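PDB 2NR9: rhomboid protease GlpG from Haemophilus influenzae, which probably cleaves transmembrane segments of other membrane proteins within the bilayer, as an intramembrane serine protease with a serine-histidine dyad. Local coordinates for residues Y36-P41 / Y53-L58. The protein carries 2 engineered substitutions. Residues are numbered along the deposited sequence; the frame is centred on the assembly and turned at random.
With PA6 ((R)-2-(formyloxy)-3-(phosphonooxy)propyl pentanoate), chain B.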
loop_
_atom_site.group_PDB
_atom_site.type_symbol
_atom_site.label_atom_id
_atom_site.label_comp_id
_atom_site.label_asym_id
_atom_site.label_seq_id
_atom_site.Cartn_x
_atom_site.Cartn_y
_atom_site.Cartn_z
ATOM N N TYR A 36 -3.258 19.774 4.826
ATOM C CA TYR A 36 -2.062 20.588 5.062
ATOM C C TYR A 36 -1.018 19.884 5.933
ATOM O O TYR A 36 0.185 20.024 5.717
ATOM C CB TYR A 36 -2.429 21.932 5.695
ATOM C CG TYR A 36 -1.237 22.638 6.310
ATOM C CD1 TYR A 36 -1.024 22.613 7.686
ATOM C CD2 TYR A 36 -0.263 23.220 5.508
ATOM C CE1 TYR A 36 0.090 23.213 8.248
ATOM C CE2 TYR A 36 0.855 23.816 6.060
ATOM C CZ TYR A 36 1.025 23.815 7.430
ATOM O OH TYR A 36 2.132 24.421 7.981
ATOM N N LEU A 37 -1.485 19.186 6.956
ATOM C CA LEU A 37 -0.602 18.494 7.883
ATOM C C LEU A 37 -0.093 17.168 7.318
ATOM O O LEU A 37 1.001 16.720 7.660
ATOM C CB LEU A 37 -1.346 18.222 9.198
ATOM C CG LEU A 37 -0.561 17.608 10.363
ATOM C CD1 LEU A 37 -1.505 17.258 11.506
ATOM C CD2 LEU A 37 0.197 16.377 9.918
ATOM N N MET A 38 -0.857 16.584 6.400
ATOM C CA MET A 38 -0.598 15.213 5.944
ATOM C C MET A 38 0.105 15.054 4.595
ATOM O O MET A 38 0.658 13.997 4.312
ATOM C CB MET A 38 -1.912 14.433 5.933
ATOM C CG MET A 38 -2.684 14.549 7.229
ATOM S SD MET A 38 -2.244 13.300 8.440
ATOM C CE MET A 38 -3.383 11.998 7.948
ATOM N N HIS A 39 0.084 16.089 3.764
ATOM C CA HIS A 39 0.667 15.969 2.431
ATOM C C HIS A 39 2.176 15.786 2.428
ATOM O O HIS A 39 2.868 16.184 3.371
ATOM C CB HIS A 39 0.262 17.137 1.525
ATOM C CG HIS A 39 0.854 18.450 1.925
ATOM N ND1 HIS A 39 2.190 18.746 1.754
ATOM C CD2 HIS A 39 0.276 19.581 2.394
ATOM C CE1 HIS A 39 2.421 19.980 2.164
ATOM N NE2 HIS A 39 1.273 20.513 2.546
ATOM N N TYR A 40 2.678 15.168 1.363
ATOM C CA TYR A 40 4.111 14.954 1.194
ATOM C C TYR A 40 4.792 16.322 1.237
ATOM O O TYR A 40 4.190 17.326 0.849
ATOM C CB TYR A 40 4.378 14.268 -0.154
ATOM C CG TYR A 40 5.791 13.748 -0.325
ATOM C CD1 TYR A 40 6.125 12.449 0.046
ATOM C CD2 TYR A 40 6.779 14.542 -0.887
ATOM C CE1 TYR A 40 7.413 11.968 -0.109
ATOM C CE2 TYR A 40 8.077 14.071 -1.046
ATOM C CZ TYR A 40 8.386 12.783 -0.659
ATOM O OH TYR A 40 9.673 12.320 -0.804
ATOM N N PRO A 41 6.036 16.376 1.743
ATOM C CA PRO A 41 6.731 17.649 1.811
ATOM C C PRO A 41 6.718 18.367 0.464
ATOM O O PRO A 41 7.057 17.776 -0.560
ATOM C CB PRO A 41 8.159 17.247 2.190
ATOM C CG PRO A 41 7.996 15.986 2.940
ATOM C CD PRO A 41 6.859 15.271 2.261
ATOM N N TYR A 53 6.451 12.025 4.930
ATOM C CA TYR A 53 6.899 11.019 3.966
ATOM C C TYR A 53 5.986 9.796 3.949
ATOM O O TYR A 53 6.040 8.987 3.020
ATOM C CB TYR A 53 8.340 10.588 4.265
ATOM C CG TYR A 53 9.334 11.701 4.095
ATOM C CD1 TYR A 53 9.847 12.374 5.195
ATOM C CD2 TYR A 53 9.682 12.150 2.829
ATOM C CE1 TYR A 53 10.734 13.427 5.038
ATOM C CE2 TYR A 53 10.564 13.196 2.660
ATOM C CZ TYR A 53 11.087 13.832 3.767
ATOM O OH TYR A 53 11.960 14.876 3.599
ATOM N N ILE A 54 5.138 9.677 4.968
ATOM C CA ILE A 54 4.264 8.519 5.112
ATOM C C ILE A 54 2.780 8.897 5.230
ATOM O O ILE A 54 1.918 8.220 4.672
ATOM C CB ILE A 54 4.638 7.698 6.382
ATOM C CG1 ILE A 54 6.152 7.477 6.462
ATOM C CG2 ILE A 54 3.887 6.377 6.417
ATOM C CD1 ILE A 54 6.724 6.713 5.297
ATOM N N SER A 55 2.497 9.996 5.933
ATOM C CA SER A 55 1.118 10.392 6.247
ATOM C C SER A 55 0.181 10.591 5.060
ATOM O O SER A 55 -1.028 10.436 5.195
ATOM C CB SER A 55 1.085 11.618 7.172
ATOM O OG SER A 55 1.702 12.751 6.571
ATOM N N HIS A 56 0.732 10.959 3.911
ATOM C CA HIS A 56 -0.080 11.194 2.721
ATOM C C HIS A 56 -0.959 9.989 2.364
ATOM O O HIS A 56 -1.962 10.131 1.660
ATOM C CB HIS A 56 0.813 11.562 1.532
ATOM C CG HIS A 56 1.880 10.549 1.240
ATOM N ND1 HIS A 56 1.687 9.487 0.384
ATOM C CD2 HIS A 56 3.144 10.424 1.712
ATOM C CE1 HIS A 56 2.796 8.774 0.308
ATOM N NE2 HIS A 56 3.691 9.311 1.120
ATOM N N THR A 57 -0.599 8.818 2.892
ATOM C CA THR A 57 -1.306 7.572 2.584
ATOM C C THR A 57 -2.589 7.389 3.387
ATOM O O THR A 57 -3.369 6.482 3.117
ATOM C CB THR A 57 -0.417 6.344 2.858
ATOM O OG1 THR A 57 -0.162 6.242 4.266
ATOM C CG2 THR A 57 0.893 6.446 2.100
ATOM N N LEU A 58 -2.781 8.230 4.392
ATOM C CA LEU A 58 -3.936 8.131 5.280
ATOM C C LEU A 58 -5.115 9.015 4.859
ATOM O O LEU A 58 -6.155 9.024 5.522
ATOM C CB LEU A 58 -3.512 8.484 6.704
ATOM C CG LEU A 58 -2.959 7.398 7.644
ATOM C CD1 LEU A 58 -2.436 6.163 6.932
ATOM C CD2 LEU A 58 -1.939 7.973 8.626
HETATM O O32 PA6 B . 0.703 12.833 11.782
HETATM C C31 PA6 B . 0.219 11.747 11.507
HETATM C C32 PA6 B . 1.056 10.492 11.596
HETATM C C33 PA6 B . 1.225 9.883 10.209
HETATM C C34 PA6 B . 2.318 8.822 10.207
HETATM C C35 PA6 B . 1.777 7.484 10.659
HETATM O O31 PA6 B . -1.177 11.680 11.090
HETATM C C3 PA6 B . -2.123 10.900 11.824
HETATM C C2 PA6 B . -2.596 11.667 13.057
HETATM O O21 PA6 B . -3.837 12.316 12.780
HETATM C C21 PA6 B . -5.087 11.692 13.187
HETATM O O22 PA6 B . -5.658 12.068 14.198
HETATM C C1 PA6 B . -2.790 10.695 14.212
HETATM O O11 PA6 B . -2.353 9.397 13.819
HETATM P P PA6 B . -1.148 8.683 14.608
HETATM O O13 PA6 B . -1.011 7.338 13.933
HETATM O O14 PA6 B . 0.021 9.616 14.393
HETATM O O12 PA6 B . -1.638 8.619 16.035
#
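Met-38 and His-39, where helix 31-38 gives way to loop, lie against Ser-55 and His-56; the CA atoms of His-39 and His-56 are 4.8 Å apart. Met-38 O lies 2.8 Å from Ser-55 OG. The serine hydroxyl can donate there or to Trp-51 O, and its small side chain allows the backbones to approach. His-56 N is close to Met-38 O but points too far aside for a hydrogen bond. His-39 ND1 makes a nearly straight hydrogen bond to Tyr-40 O, in the imidazole plane, bracing the turn.

The flat rings of Tyr-40, Tyr-53 and His-56 form an aromatic cluster of offset edge-to-face contacts. Tyr-53 turns its edge to the face of Tyr-40, planes at 89°, and Tyr-40 its own edge to the imidazole, CD1 lying 4.0 Å from His-56 CD2. Rigid Pro-41 lays CG over one face of Tyr-53, a CH-pi contact 4.0 Å from the centroid. Tyr-53 OH is hydrogen-bonded to Asp-47 O, whereas the buried Tyr-40 OH has no modelled partner.

Such packing joins helix 31-38 of the rhomboid fold's first periplasmic loop to the approach to helix 63-84. His-56 is also hydrogen-bonded through its backbone to Gly-114, its side chain about 9 Å from that of the nucleophile Ser-116.

Toward the bound PA6, the flexible Met-38 chain, bent at chi2 and chi3, brings SD 3.3 Å from PA6 O31 and CE 3.7 Å from Leu-58 CB.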